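Local coordinates for CELL WALL surface anchor family protein (PDB 2WW8) that probably acts as the adhesin of the pneumococcal pilus, helping Streptococcus pneumoniae attach to host cells, at residues V287-A292 and T310-N315; D293-R298 and G479-G484; R442-S447 and E498-Y503; F465-E470 and G490-N495. All coordinates share one frame; numbering follows the deposited sequence.

Contact 1. Residues V287-A292 and T310-N315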
loop_
_atom_site.group_PDB
_atom_site.type_symbol
_atom_site.label_atom_id
_atom_site.label_comp_id
_atom_site.label_asym_id
_atom_site.label_seq_id
_atom_site.Cartn_x
_atom_site.Cartn_y
_atom_site.Cartn_z
ATOM N N VAL A 287 -37.869 18.595 31.938
ATOM C CA VAL A 287 -37.910 17.735 33.136
ATOM C C VAL A 287 -38.281 18.599 34.344
ATOM O O VAL A 287 -38.038 19.802 34.319
ATOM C CB VAL A 287 -36.589 17.002 33.463
ATOM C CG1 VAL A 287 -36.318 15.942 32.390
ATOM C CG2 VAL A 287 -35.457 18.011 33.615
ATOM N N GLU A 288 -38.891 17.983 35.363
ATOM C CA GLU A 288 -39.114 18.640 36.626
ATOM C C GLU A 288 -38.237 18.092 37.719
ATOM O O GLU A 288 -37.900 16.891 37.745
ATOM C CB GLU A 288 -40.568 18.568 37.090
ATOM C CG GLU A 288 -41.511 19.454 36.318
ATOM C CD GLU A 288 -42.911 19.449 36.970
ATOM O OE1 GLU A 288 -43.027 19.359 38.222
ATOM O OE2 GLU A 288 -43.911 19.542 36.237
ATOM N N LYS A 289 -37.896 18.991 38.647
ATOM C CA LYS A 289 -37.070 18.612 39.781
ATOM C C LYS A 289 -37.576 19.294 41.059
ATOM O O LYS A 289 -38.444 20.167 40.976
ATOM C CB LYS A 289 -35.656 19.115 39.510
ATOM C CG LYS A 289 -34.946 18.401 38.387
ATOM C CD LYS A 289 -34.618 16.972 38.687
ATOM C CE LYS A 289 -34.102 16.376 37.371
ATOM N NZ LYS A 289 -33.537 14.977 37.613
ATOM N N GLY A 290 -37.068 18.864 42.215
ATOM C CA GLY A 290 -37.371 19.570 43.449
ATOM C C GLY A 290 -38.332 18.747 44.303
ATOM O O GLY A 290 -38.832 17.645 43.936
ATOM N N VAL A 291 -38.557 19.330 45.469
ATOM C CA VAL A 291 -39.396 18.747 46.522
ATOM C C VAL A 291 -40.603 19.661 46.709
ATOM O O VAL A 291 -40.928 20.446 45.815
ATOM C CB VAL A 291 -38.588 18.566 47.773
ATOM C CG1 VAL A 291 -37.585 17.428 47.547
ATOM C CG2 VAL A 291 -37.948 19.923 48.251
ATOM N N ALA A 292 -41.312 19.512 47.823
ATOM C CA ALA A 292 -42.516 20.310 47.996
ATOM C C ALA A 292 -42.672 20.615 49.490
ATOM O O ALA A 292 -42.125 19.892 50.321
ATOM C CB ALA A 292 -43.745 19.528 47.458
ATOM N N THR A 310 -38.161 24.870 39.255
ATOM C CA THR A 310 -38.673 23.519 39.455
ATOM C C THR A 310 -38.751 22.770 38.128
ATOM O O THR A 310 -39.088 21.584 38.079
ATOM C CB THR A 310 -40.046 23.580 40.108
ATOM O OG1 THR A 310 -40.900 24.437 39.325
ATOM C CG2 THR A 310 -39.830 24.171 41.548
ATOM N N SER A 311 -38.454 23.447 37.031
ATOM C CA SER A 311 -38.375 22.700 35.778
ATOM C C SER A 311 -37.237 23.191 34.922
ATOM O O SER A 311 -36.741 24.306 35.110
ATOM C CB SER A 311 -39.720 22.766 35.032
ATOM O OG SER A 311 -39.883 24.024 34.464
ATOM N N PHE A 312 -36.814 22.370 33.963
ATOM C CA PHE A 312 -35.679 22.713 33.128
ATOM C C PHE A 312 -36.067 22.288 31.714
ATOM O O PHE A 312 -36.619 21.188 31.535
ATOM C CB PHE A 312 -34.426 21.897 33.549
ATOM C CG PHE A 312 -33.906 22.223 34.947
ATOM C CD1 PHE A 312 -33.046 23.316 35.151
ATOM C CD2 PHE A 312 -34.342 21.509 36.052
ATOM C CE1 PHE A 312 -32.548 23.647 36.431
ATOM C CE2 PHE A 312 -33.892 21.835 37.344
ATOM C CZ PHE A 312 -32.990 22.893 37.525
ATOM N N THR A 313 -35.739 23.154 30.756
ATOM C CA THR A 313 -36.101 22.905 29.359
ATOM C C THR A 313 -34.895 23.148 28.466
ATOM O O THR A 313 -34.190 24.168 28.598
ATOM C CB THR A 313 -37.225 23.831 28.894
ATOM O OG1 THR A 313 -38.352 23.568 29.733
ATOM C CG2 THR A 313 -37.565 23.514 27.409
ATOM N N THR A 314 -34.639 22.210 27.577
ATOM C CA THR A 314 -33.540 22.432 26.611
ATOM C C THR A 314 -33.635 21.421 25.472
ATOM O O THR A 314 -34.428 20.504 25.600
ATOM C CB THR A 314 -32.117 22.280 27.280
ATOM O OG1 THR A 314 -31.109 22.641 26.302
ATOM C CG2 THR A 314 -31.796 20.869 27.748
ATOM N N ASN A 315 -32.837 21.539 24.408
ATOM C CA ASN A 315 -32.678 20.445 23.435
ATOM C C ASN A 315 -31.685 19.423 23.996
ATOM O O ASN A 315 -30.595 19.769 24.467
ATOM C CB ASN A 315 -32.168 20.968 22.074
ATOM C CG ASN A 315 -33.201 21.847 21.362
ATOM O OD1 ASN A 315 -33.472 22.936 21.847
ATOM N ND2 ASN A 315 -33.785 21.389 20.247
#
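Lys289 lays the root of its side chain along the rim of the Phe312 ring: CG stands 3.7 Å from Phe312 CE2, near the ring plane, and CB also lies in plane at that edge. The two side chains cross at about a right angle. Because Lys289 bends at its second torsion (chi2 -68°), only its first carbons line the ring, while the rest of the chain leads away and its NZ is hydrogen-bonded to Asp444 O. On the face of the sheet that Phe312 occupies, Val287 CG2 packs 4.0 Å from Phe312 CB, oblique to the ring.

The backbone fixes this register. Val287 and Phe312 form an antiparallel hydrogen-bonded pair with reciprocal bonds, Val287 N to Phe312 O and Phe312 N to Val287 O, both 2.9 Å. Glu288 and Ser311 follow as the non-hydrogen-bonded pair, their CA atoms 4.2 Å apart. Lys289 N then bonds to Thr310 O at 2.9 Å, reaching it from above the carbonyl plane (41° out of it).

On the Ser311 face, Glu288 CG touches Ser311 CB, and the Glu288 carboxylate is engaged by Arg298 and His438. Further out, Trp305 meets the Phe312 ring edge-to-face and Leu350 also touches it. Strand 311-315 thus pairs with the first half of strand 284-292, Thr314 continuing the bonding to Phe285; farther along, strand 284-292 also pairs with strands 298-299 and 489-496.

Contact 2. Residues D293-R298 and G479-G484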
loop_
_atom_site.group_PDB
_atom_site.type_symbol
_atom_site.label_atom_id
_atom_site.label_comp_id
_atom_site.label_asym_id
_atom_site.label_seq_id
_atom_site.Cartn_x
_atom_site.Cartn_y
_atom_site.Cartn_z
ATOM N N ASP A 293 -43.428 21.644 49.835
ATOM C CA ASP A 293 -43.713 21.828 51.240
ATOM C C ASP A 293 -44.920 20.938 51.610
ATOM O O ASP A 293 -45.433 20.181 50.777
ATOM C CB ASP A 293 -43.967 23.296 51.607
ATOM C CG ASP A 293 -45.279 23.887 51.052
ATOM O OD1 ASP A 293 -46.131 23.144 50.506
ATOM O OD2 ASP A 293 -45.418 25.128 51.201
ATOM N N LYS A 294 -45.357 20.998 52.866
ATOM C CA LYS A 294 -46.453 20.096 53.256
ATOM C C LYS A 294 -47.845 20.344 52.591
ATOM O O LYS A 294 -48.696 19.473 52.698
ATOM C CB LYS A 294 -46.594 20.034 54.789
ATOM C CG LYS A 294 -45.431 19.284 55.502
ATOM C CD LYS A 294 -45.344 19.633 57.041
ATOM C CE LYS A 294 -46.232 18.806 58.028
ATOM N NZ LYS A 294 -46.038 17.350 57.766
ATOM N N ASN A 295 -48.098 21.497 51.967
ATOM C CA ASN A 295 -49.317 21.718 51.171
ATOM C C ASN A 295 -49.097 21.397 49.685
ATOM O O ASN A 295 -49.956 21.724 48.849
ATOM C CB ASN A 295 -49.733 23.176 51.286
ATOM C CG ASN A 295 -49.852 23.624 52.714
ATOM O OD1 ASN A 295 -50.440 22.919 53.532
ATOM N ND2 ASN A 295 -49.322 24.810 53.038
ATOM N N GLY A 296 -47.956 20.801 49.356
ATOM C CA GLY A 296 -47.555 20.473 47.995
ATOM C C GLY A 296 -47.015 21.572 47.076
ATOM O O GLY A 296 -46.838 21.363 45.885
ATOM N N LYS A 297 -46.708 22.743 47.615
ATOM C CA LYS A 297 -46.148 23.829 46.848
ATOM C C LYS A 297 -44.690 23.470 46.574
ATOM O O LYS A 297 -43.904 23.047 47.435
ATOM C CB LYS A 297 -46.425 25.085 47.647
ATOM C CG LYS A 297 -45.571 26.270 47.472
ATOM C CD LYS A 297 -45.921 27.045 46.289
ATOM C CE LYS A 297 -45.621 28.515 46.543
ATOM N NZ LYS A 297 -46.070 29.124 45.219
ATOM N N ARG A 298 -44.358 23.559 45.294
ATOM C CA ARG A 298 -43.104 22.994 44.797
ATOM C C ARG A 298 -41.923 23.938 45.060
ATOM O O ARG A 298 -42.081 25.167 45.053
ATOM C CB ARG A 298 -43.278 22.726 43.292
ATOM C CG ARG A 298 -44.311 21.624 43.038
ATOM C CD ARG A 298 -43.584 20.304 43.077
ATOM N NE ARG A 298 -42.923 20.257 41.774
ATOM C CZ ARG A 298 -41.614 20.336 41.544
ATOM N NH1 ARG A 298 -40.711 20.449 42.544
ATOM N NH2 ARG A 298 -41.236 20.291 40.265
ATOM N N GLY A 479 -46.227 31.934 49.093
ATOM C CA GLY A 479 -47.223 30.950 49.550
ATOM C C GLY A 479 -46.691 29.678 50.216
ATOM O O GLY A 479 -47.447 28.751 50.528
ATOM N N TYR A 480 -45.389 29.636 50.500
ATOM C CA TYR A 480 -44.846 28.512 51.251
ATOM C C TYR A 480 -45.264 28.475 52.728
ATOM O O TYR A 480 -45.507 29.495 53.391
ATOM C CB TYR A 480 -43.326 28.510 51.110
ATOM C CG TYR A 480 -42.835 28.297 49.694
ATOM C CD1 TYR A 480 -42.738 27.021 49.194
ATOM C CD2 TYR A 480 -42.365 29.325 48.911
ATOM C CE1 TYR A 480 -42.291 26.762 47.956
ATOM C CE2 TYR A 480 -41.858 29.087 47.614
ATOM C CZ TYR A 480 -41.831 27.805 47.142
ATOM O OH TYR A 480 -41.354 27.438 45.886
ATOM N N ALA A 481 -45.310 27.256 53.255
ATOM C CA ALA A 481 -45.638 27.053 54.665
ATOM C C ALA A 481 -44.378 27.347 55.474
ATOM O O ALA A 481 -43.708 26.429 55.965
ATOM C CB ALA A 481 -46.096 25.568 54.850
ATOM N N VAL A 482 -44.038 28.625 55.619
ATOM C CA VAL A 482 -42.870 29.002 56.401
ATOM C C VAL A 482 -43.173 29.020 57.918
ATOM O O VAL A 482 -44.125 29.636 58.403
ATOM C CB VAL A 482 -42.286 30.365 55.908
ATOM C CG1 VAL A 482 -40.845 30.485 56.366
ATOM C CG2 VAL A 482 -42.248 30.423 54.373
ATOM N N ILE A 483 -42.352 28.365 58.715
ATOM C CA ILE A 483 -42.464 28.488 60.165
ATOM C C ILE A 483 -41.332 29.419 60.656
ATOM O O ILE A 483 -40.178 29.223 60.286
ATOM C CB ILE A 483 -42.388 27.102 60.844
ATOM C CG1 ILE A 483 -43.579 26.212 60.372
ATOM C CG2 ILE A 483 -42.308 27.231 62.393
ATOM C CD1 ILE A 483 -43.331 24.763 60.633
ATOM N N GLY A 484 -41.670 30.454 61.390
ATOM C CA GLY A 484 -40.653 31.311 61.965
ATOM C C GLY A 484 -41.187 32.716 61.851
ATOM O O GLY A 484 -42.406 32.899 61.926
HETATM O O HOH W 1 -47.851 26.145 50.853
#
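Asp293 OD2 receives two bonds, one from Ala481 N at 3.0 Å and one from a water at 2.7 Å. Asp293 opens a type I beta turn, Asp293 to Gly296, at the tip of the beta hairpin made by strands 284-292 and 298-299. Facing it is the chain just past helix 469-477, where Gly479 ends the helix in a Schellman motif.

The amide of Ala481 meets OD2 on its anti side, tilted 29° from the carboxylate plane. The other oxygen turns inward: OD1 accepts Lys297 N at 3.0 Å and, weakly, Asn295 N. With chi1 at 69°, CG sits between the backbone N and the carbonyl carbon, and the carboxylate can serve its own turn and the opposite loop at once. Its position is therefore fixed from both oxygens. The same water accepts from Asn295 ND2 and donates to Gly479 O, so it joins the hairpin turn to the helix terminus.

Lys297 crosses the Tyr480 ring at about a right angle. Its CE rests over the centre of one face, 3.8 Å from the ring centroid and only 7° off the normal, a clear CH-pi contact. NZ lies farther out, where its cation-pi attraction is weak at most; NZ also makes a weak hydrogen bond to Ala478 O. Lys297 CG approaches the ring more closely, 3.4 Å from Tyr480 CE1. At the far end of the ring, Tyr480 OH donates to Arg298 O in the carbonyl plane, a short bond of 2.5 Å.

Contact 3. Residues R442-S447 and E498-Y503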
loop_
_atom_site.group_PDB
_atom_site.type_symbol
_atom_site.label_atom_id
_atom_site.label_comp_id
_atom_site.label_asym_id
_atom_site.label_seq_id
_atom_site.Cartn_x
_atom_site.Cartn_y
_atom_site.Cartn_z
ATOM N N ARG A 442 -43.475 9.414 36.300
ATOM C CA ARG A 442 -43.180 9.078 37.706
ATOM C C ARG A 442 -41.685 9.162 37.890
ATOM O O ARG A 442 -40.939 8.741 37.001
ATOM C CB ARG A 442 -43.704 7.679 38.120
ATOM C CG ARG A 442 -45.186 7.387 37.805
ATOM C CD ARG A 442 -46.099 8.451 38.410
ATOM N NE ARG A 442 -46.021 8.490 39.855
ATOM C CZ ARG A 442 -46.788 9.256 40.627
ATOM N NH1 ARG A 442 -47.680 10.065 40.063
ATOM N NH2 ARG A 442 -46.610 9.233 41.944
ATOM N N GLY A 443 -41.255 9.653 39.066
ATOM C CA GLY A 443 -39.812 9.685 39.371
ATOM C C GLY A 443 -39.054 10.807 38.679
ATOM O O GLY A 443 -39.591 11.490 37.811
ATOM N N ASP A 444 -37.804 11.013 39.091
ATOM C CA ASP A 444 -36.979 12.068 38.514
ATOM C C ASP A 444 -35.494 11.694 38.601
ATOM O O ASP A 444 -34.653 12.600 38.485
ATOM C CB ASP A 444 -37.320 13.416 39.163
ATOM C CG ASP A 444 -36.796 13.536 40.615
ATOM O OD1 ASP A 444 -36.218 12.553 41.190
ATOM O OD2 ASP A 444 -36.962 14.648 41.175
ATOM N N GLY A 445 -35.161 10.404 38.802
ATOM C CA GLY A 445 -33.748 10.040 39.104
ATOM C C GLY A 445 -33.424 9.848 40.558
ATOM O O GLY A 445 -32.351 9.361 40.841
ATOM N N GLN A 446 -34.326 10.187 41.492
ATOM C CA GLN A 446 -34.072 10.085 42.934
ATOM C C GLN A 446 -33.859 8.651 43.423
ATOM O O GLN A 446 -32.945 8.391 44.195
ATOM C CB GLN A 446 -35.254 10.653 43.704
ATOM C CG GLN A 446 -35.022 10.904 45.207
ATOM C CD GLN A 446 -33.998 11.990 45.398
ATOM O OE1 GLN A 446 -34.128 13.098 44.877
ATOM N NE2 GLN A 446 -32.940 11.653 46.084
ATOM N N SER A 447 -34.702 7.725 42.997
ATOM C CA SER A 447 -34.574 6.361 43.524
ATOM C C SER A 447 -35.343 5.403 42.581
ATOM O O SER A 447 -36.261 5.798 41.901
ATOM C CB SER A 447 -35.260 6.317 44.892
ATOM O OG SER A 447 -35.052 5.092 45.534
ATOM N N GLU A 498 -45.317 14.793 44.780
ATOM C CA GLU A 498 -46.258 13.749 44.479
ATOM C C GLU A 498 -45.688 12.726 43.464
ATOM O O GLU A 498 -45.793 11.540 43.663
ATOM C CB GLU A 498 -47.538 14.324 43.868
ATOM C CG GLU A 498 -48.647 13.279 43.875
ATOM C CD GLU A 498 -48.594 12.303 42.658
ATOM O OE1 GLU A 498 -48.092 12.748 41.591
ATOM O OE2 GLU A 498 -49.034 11.103 42.703
ATOM N N SER A 499 -45.126 13.204 42.368
ATOM C CA SER A 499 -44.719 12.292 41.284
ATOM C C SER A 499 -43.555 11.344 41.619
ATOM O O SER A 499 -43.288 10.440 40.847
ATOM C CB SER A 499 -44.449 13.126 40.037
ATOM O OG SER A 499 -43.195 13.741 40.196
ATOM N N ILE A 500 -42.914 11.513 42.787
ATOM C CA ILE A 500 -41.803 10.689 43.248
ATOM C C ILE A 500 -42.319 9.609 44.198
ATOM O O ILE A 500 -41.605 8.650 44.467
ATOM C CB ILE A 500 -40.778 11.589 44.021
ATOM C CG1 ILE A 500 -40.224 12.747 43.177
ATOM C CG2 ILE A 500 -39.593 10.844 44.557
ATOM C CD1 ILE A 500 -39.841 12.487 41.762
ATOM N N LEU A 501 -43.528 9.792 44.752
ATOM C CA LEU A 501 -44.097 8.879 45.715
ATOM C C LEU A 501 -44.778 7.674 45.061
ATOM O O LEU A 501 -44.945 7.623 43.845
ATOM C CB LEU A 501 -45.194 9.643 46.497
ATOM C CG LEU A 501 -44.682 10.903 47.249
ATOM C CD1 LEU A 501 -45.873 11.716 47.842
ATOM C CD2 LEU A 501 -43.688 10.573 48.351
ATOM N N ALA A 502 -45.061 6.686 45.903
ATOM C CA ALA A 502 -45.855 5.508 45.555
ATOM C C ALA A 502 -47.239 6.047 45.131
ATOM O O ALA A 502 -47.665 7.148 45.529
ATOM C CB ALA A 502 -45.938 4.703 46.812
ATOM N N TYR A 503 -47.952 5.287 44.318
ATOM C CA TYR A 503 -49.289 5.688 43.877
ATOM C C TYR A 503 -50.126 4.406 43.672
ATOM O O TYR A 503 -49.565 3.322 43.465
ATOM C CB TYR A 503 -49.136 6.572 42.623
ATOM C CG TYR A 503 -48.690 5.775 41.403
ATOM C CD1 TYR A 503 -47.312 5.496 41.143
ATOM C CD2 TYR A 503 -49.645 5.306 40.495
ATOM C CE1 TYR A 503 -46.919 4.765 40.012
ATOM C CE2 TYR A 503 -49.236 4.571 39.357
ATOM C CZ TYR A 503 -47.908 4.311 39.123
ATOM O OH TYR A 503 -47.573 3.544 38.020
HETATM O O HOH W 2 -43.604 7.721 41.571
HETATM O O HOH W 3 -41.848 12.913 37.967
#
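Arg442 folds its side chain back on residues 498-503, turning at chi2 and chi3 (-55° and -62°) instead of running extended, and so brings its guanidinium over Ser499 O. That oxygen lies 3.2 Å above one face of the group, offset toward the rim. Over the opposite face comes the Tyr503 ring, with Tyr503 CD1 3.5 Å from Arg442 NE and the two planes 45° apart, so this is an inclined contact. Arg442 CD in turn lies over a face of the tyrosine ring.

At the guanidinium edge Glu498 is gripped end-on in a salt bridge. NH1 reaches both oxygens, each at 3.1 Å and each through a syn lone pair. NH2 adds a 3.2 Å bond to Glu498 OE2 from above the carboxylate plane. Glu498 bends at its second torsion to present the group, and carboxylate and guanidinium stand steeply to each other. NH2 also donates to Leu501 O at 3.0 Å, almost within the guanidinium plane, and Arg442 NE donates to a water that in turn donates to Ser499 O and Leu501 O.

Beside this site Gly443 N bonds to Ser499 O at 2.8 Å, nearly straight. Ile500 turns its CD1 back to rest 3.4 Å from Asp444 CG, whose carboxylate has its salt bridge with Arg497. Tyr503 OH is held by Ile396 N. Strand 442-443, paired with strand 392-393, is thus joined to the connection between strand 489-496 and helix 516-526.

The bonds at all three guanidinium nitrogens, together with the carboxylate and carbonyls around them, would probably stabilise the positive charge of a buried arginine and restrict the group's rotation.

Contact 4. Residues F465-E470 and G490-N495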
loop_
_atom_site.group_PDB
_atom_site.type_symbol
_atom_site.label_atom_id
_atom_site.label_comp_id
_atom_site.label_asym_id
_atom_site.label_seq_id
_atom_site.Cartn_x
_atom_site.Cartn_y
_atom_site.Cartn_z
ATOM N N PHE A 465 -36.150 23.124 54.814
ATOM C CA PHE A 465 -35.368 24.099 54.053
ATOM C C PHE A 465 -35.212 25.369 54.912
ATOM O O PHE A 465 -36.245 25.927 55.311
ATOM C CB PHE A 465 -36.195 24.429 52.821
ATOM C CG PHE A 465 -35.479 25.275 51.824
ATOM C CD1 PHE A 465 -34.417 24.733 51.085
ATOM C CD2 PHE A 465 -35.847 26.594 51.653
ATOM C CE1 PHE A 465 -33.730 25.519 50.149
ATOM C CE2 PHE A 465 -35.184 27.380 50.723
ATOM C CZ PHE A 465 -34.128 26.840 49.956
ATOM N N PRO A 466 -33.971 25.824 55.202
ATOM C CA PRO A 466 -33.779 27.004 56.018
ATOM C C PRO A 466 -34.162 28.304 55.287
ATOM O O PRO A 466 -33.938 28.479 54.088
ATOM C CB PRO A 466 -32.274 26.995 56.376
ATOM C CG PRO A 466 -31.699 25.795 55.782
ATOM C CD PRO A 466 -32.669 25.313 54.709
ATOM N N VAL A 467 -34.758 29.228 56.027
ATOM C CA VAL A 467 -35.196 30.443 55.387
ATOM C C VAL A 467 -34.592 31.585 56.191
ATOM O O VAL A 467 -34.940 31.812 57.340
ATOM C CB VAL A 467 -36.743 30.551 55.308
ATOM C CG1 VAL A 467 -37.135 31.860 54.630
ATOM C CG2 VAL A 467 -37.369 29.369 54.488
ATOM N N LYS A 468 -33.638 32.301 55.596
ATOM C CA LYS A 468 -32.990 33.299 56.398
ATOM C C LYS A 468 -33.902 34.534 56.603
ATOM O O LYS A 468 -34.823 34.759 55.801
ATOM C CB LYS A 468 -31.618 33.566 55.784
ATOM C CG LYS A 468 -31.703 34.360 54.524
ATOM C CD LYS A 468 -30.287 34.615 53.954
ATOM C CE LYS A 468 -30.351 35.048 52.471
ATOM N NZ LYS A 468 -29.060 35.589 51.981
ATOM N N PRO A 469 -33.667 35.314 57.666
ATOM C CA PRO A 469 -34.528 36.441 57.942
ATOM C C PRO A 469 -34.811 37.288 56.691
ATOM O O PRO A 469 -35.934 37.741 56.483
ATOM C CB PRO A 469 -33.700 37.262 58.956
ATOM C CG PRO A 469 -32.921 36.209 59.689
ATOM C CD PRO A 469 -32.506 35.300 58.576
ATOM N N GLU A 470 -33.808 37.504 55.849
ATOM C CA GLU A 470 -33.973 38.329 54.647
ATOM C C GLU A 470 -34.818 37.746 53.537
ATOM O O GLU A 470 -35.101 38.473 52.598
ATOM C CB GLU A 470 -32.601 38.673 54.067
ATOM C CG GLU A 470 -31.826 39.509 55.097
ATOM C CD GLU A 470 -31.130 38.670 56.192
ATOM O OE1 GLU A 470 -31.066 37.413 56.118
ATOM O OE2 GLU A 470 -30.612 39.334 57.120
ATOM N N GLY A 490 -36.686 31.385 59.549
ATOM C CA GLY A 490 -37.439 30.160 59.830
ATOM C C GLY A 490 -37.045 28.997 58.939
ATOM O O GLY A 490 -35.876 28.860 58.559
ATOM N N TYR A 491 -38.023 28.150 58.614
ATOM C CA TYR A 491 -37.763 26.898 57.921
ATOM C C TYR A 491 -39.092 26.417 57.267
ATOM O O TYR A 491 -40.163 26.885 57.643
ATOM C CB TYR A 491 -37.127 25.869 58.880
ATOM C CG TYR A 491 -37.986 25.464 60.053
ATOM C CD1 TYR A 491 -37.927 26.148 61.272
ATOM C CD2 TYR A 491 -38.856 24.377 59.954
ATOM C CE1 TYR A 491 -38.718 25.767 62.364
ATOM C CE2 TYR A 491 -39.663 24.003 61.024
ATOM C CZ TYR A 491 -39.590 24.676 62.205
ATOM O OH TYR A 491 -40.447 24.224 63.203
ATOM N N ILE A 492 -38.971 25.544 56.269
ATOM C CA ILE A 492 -40.055 24.970 55.516
ATOM C C ILE A 492 -39.836 23.450 55.591
ATOM O O ILE A 492 -38.805 22.952 55.102
ATOM C CB ILE A 492 -40.043 25.431 54.012
ATOM C CG1 ILE A 492 -40.251 26.962 53.922
ATOM C CG2 ILE A 492 -41.130 24.611 53.242
ATOM C CD1 ILE A 492 -39.987 27.559 52.487
ATOM N N TRP A 493 -40.776 22.752 56.227
ATOM C CA TRP A 493 -40.633 21.292 56.248
ATOM C C TRP A 493 -40.721 20.736 54.848
ATOM O O TRP A 493 -41.625 21.126 54.091
ATOM C CB TRP A 493 -41.775 20.656 57.042
ATOM C CG TRP A 493 -41.726 20.885 58.532
ATOM C CD1 TRP A 493 -42.691 21.510 59.298
ATOM C CD2 TRP A 493 -40.690 20.477 59.441
ATOM N NE1 TRP A 493 -42.304 21.508 60.610
ATOM C CE2 TRP A 493 -41.079 20.898 60.728
ATOM C CE3 TRP A 493 -39.470 19.820 59.285
ATOM C CZ2 TRP A 493 -40.298 20.653 61.875
ATOM C CZ3 TRP A 493 -38.682 19.564 60.431
ATOM C CH2 TRP A 493 -39.106 19.990 61.719
ATOM N N LEU A 494 -39.814 19.817 54.498
ATOM C CA LEU A 494 -39.793 19.222 53.176
ATOM C C LEU A 494 -40.431 17.835 53.028
ATOM O O LEU A 494 -40.224 16.955 53.887
ATOM C CB LEU A 494 -38.359 19.116 52.640
ATOM C CG LEU A 494 -37.527 20.402 52.636
ATOM C CD1 LEU A 494 -36.076 20.116 52.287
ATOM C CD2 LEU A 494 -38.174 21.519 51.743
ATOM N N ASN A 495 -41.102 17.648 51.895
ATOM C CA ASN A 495 -41.712 16.365 51.557
ATOM C C ASN A 495 -41.249 16.066 50.140
ATOM O O ASN A 495 -40.962 16.992 49.359
ATOM C CB ASN A 495 -43.254 16.412 51.509
ATOM C CG ASN A 495 -43.928 16.323 52.855
ATOM O OD1 ASN A 495 -43.322 16.173 53.914
ATOM N ND2 ASN A 495 -45.253 16.400 52.807
#
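The Phe465 ring is met at a slant by Ile492 CD1, while its CB packs 3.7 Å from Leu494 CD2. CG lies anti to the backbone N (chi1 -172°), which carries the ring away from strand 490-493 and leaves CB to make the closer cross-strand contact. On the Pro466 face of the sheet, Tyr491 sets its edge against the indole of Trp493: Tyr491 CE2 stands 3.3 Å above the indole plane, offset toward the rim, and Trp493 NE1 lies in the plane of the tyrosine ring.

Behind these groups runs an antiparallel pairing; the N-to-C directions of strands 465-467 and 490-493 lie 152° apart. Phe465 N donates to Ile492 O at 2.7 Å and Ile492 N to Phe465 O at 2.9 Å; Val467 N to Gly490 O and Gly490 N to Val467 O are both 2.8 Å. Between them Pro466, with no N-H to give, faces Tyr491 as a non-hydrogen-bonded pair. On the Phe465 face, Val467 CG2 touches Ile492 CD1 at 3.8 Å.

Met475 of helix 469-477 packs on Phe465, Val467 and Ile492, so the helix covers this face. Leu299 of strand 298-299 touches Phe465 and Leu494, and Asn495 carries the pairing on to Ala292 of strand 284-292.

How the contacts relate
From the N terminus, residues 287-292 begin contact 1 and residues 293-298 begin contact 2 directly after. Contact 1 closes a 17-residue loop at 310-315, whereas contact 2 closes only at 479-484, so the two cross. Contact 3 opens at 442-447 and contact 4 at 465-470, both before contact 2 closes; contact 4 then closes at 490-495 and contact 3 at 498-503. Contact 2 therefore crosses 3 and 4, contact 4 falls within the span of 3, and contact 1 precedes both. Contacts 1 and 4 belong to one antiparallel sheet, contact 2 secures its hairpin tip to the end of helix 469-477, and contact 3 ties strand 442-443 to the chain leaving strand 489-496.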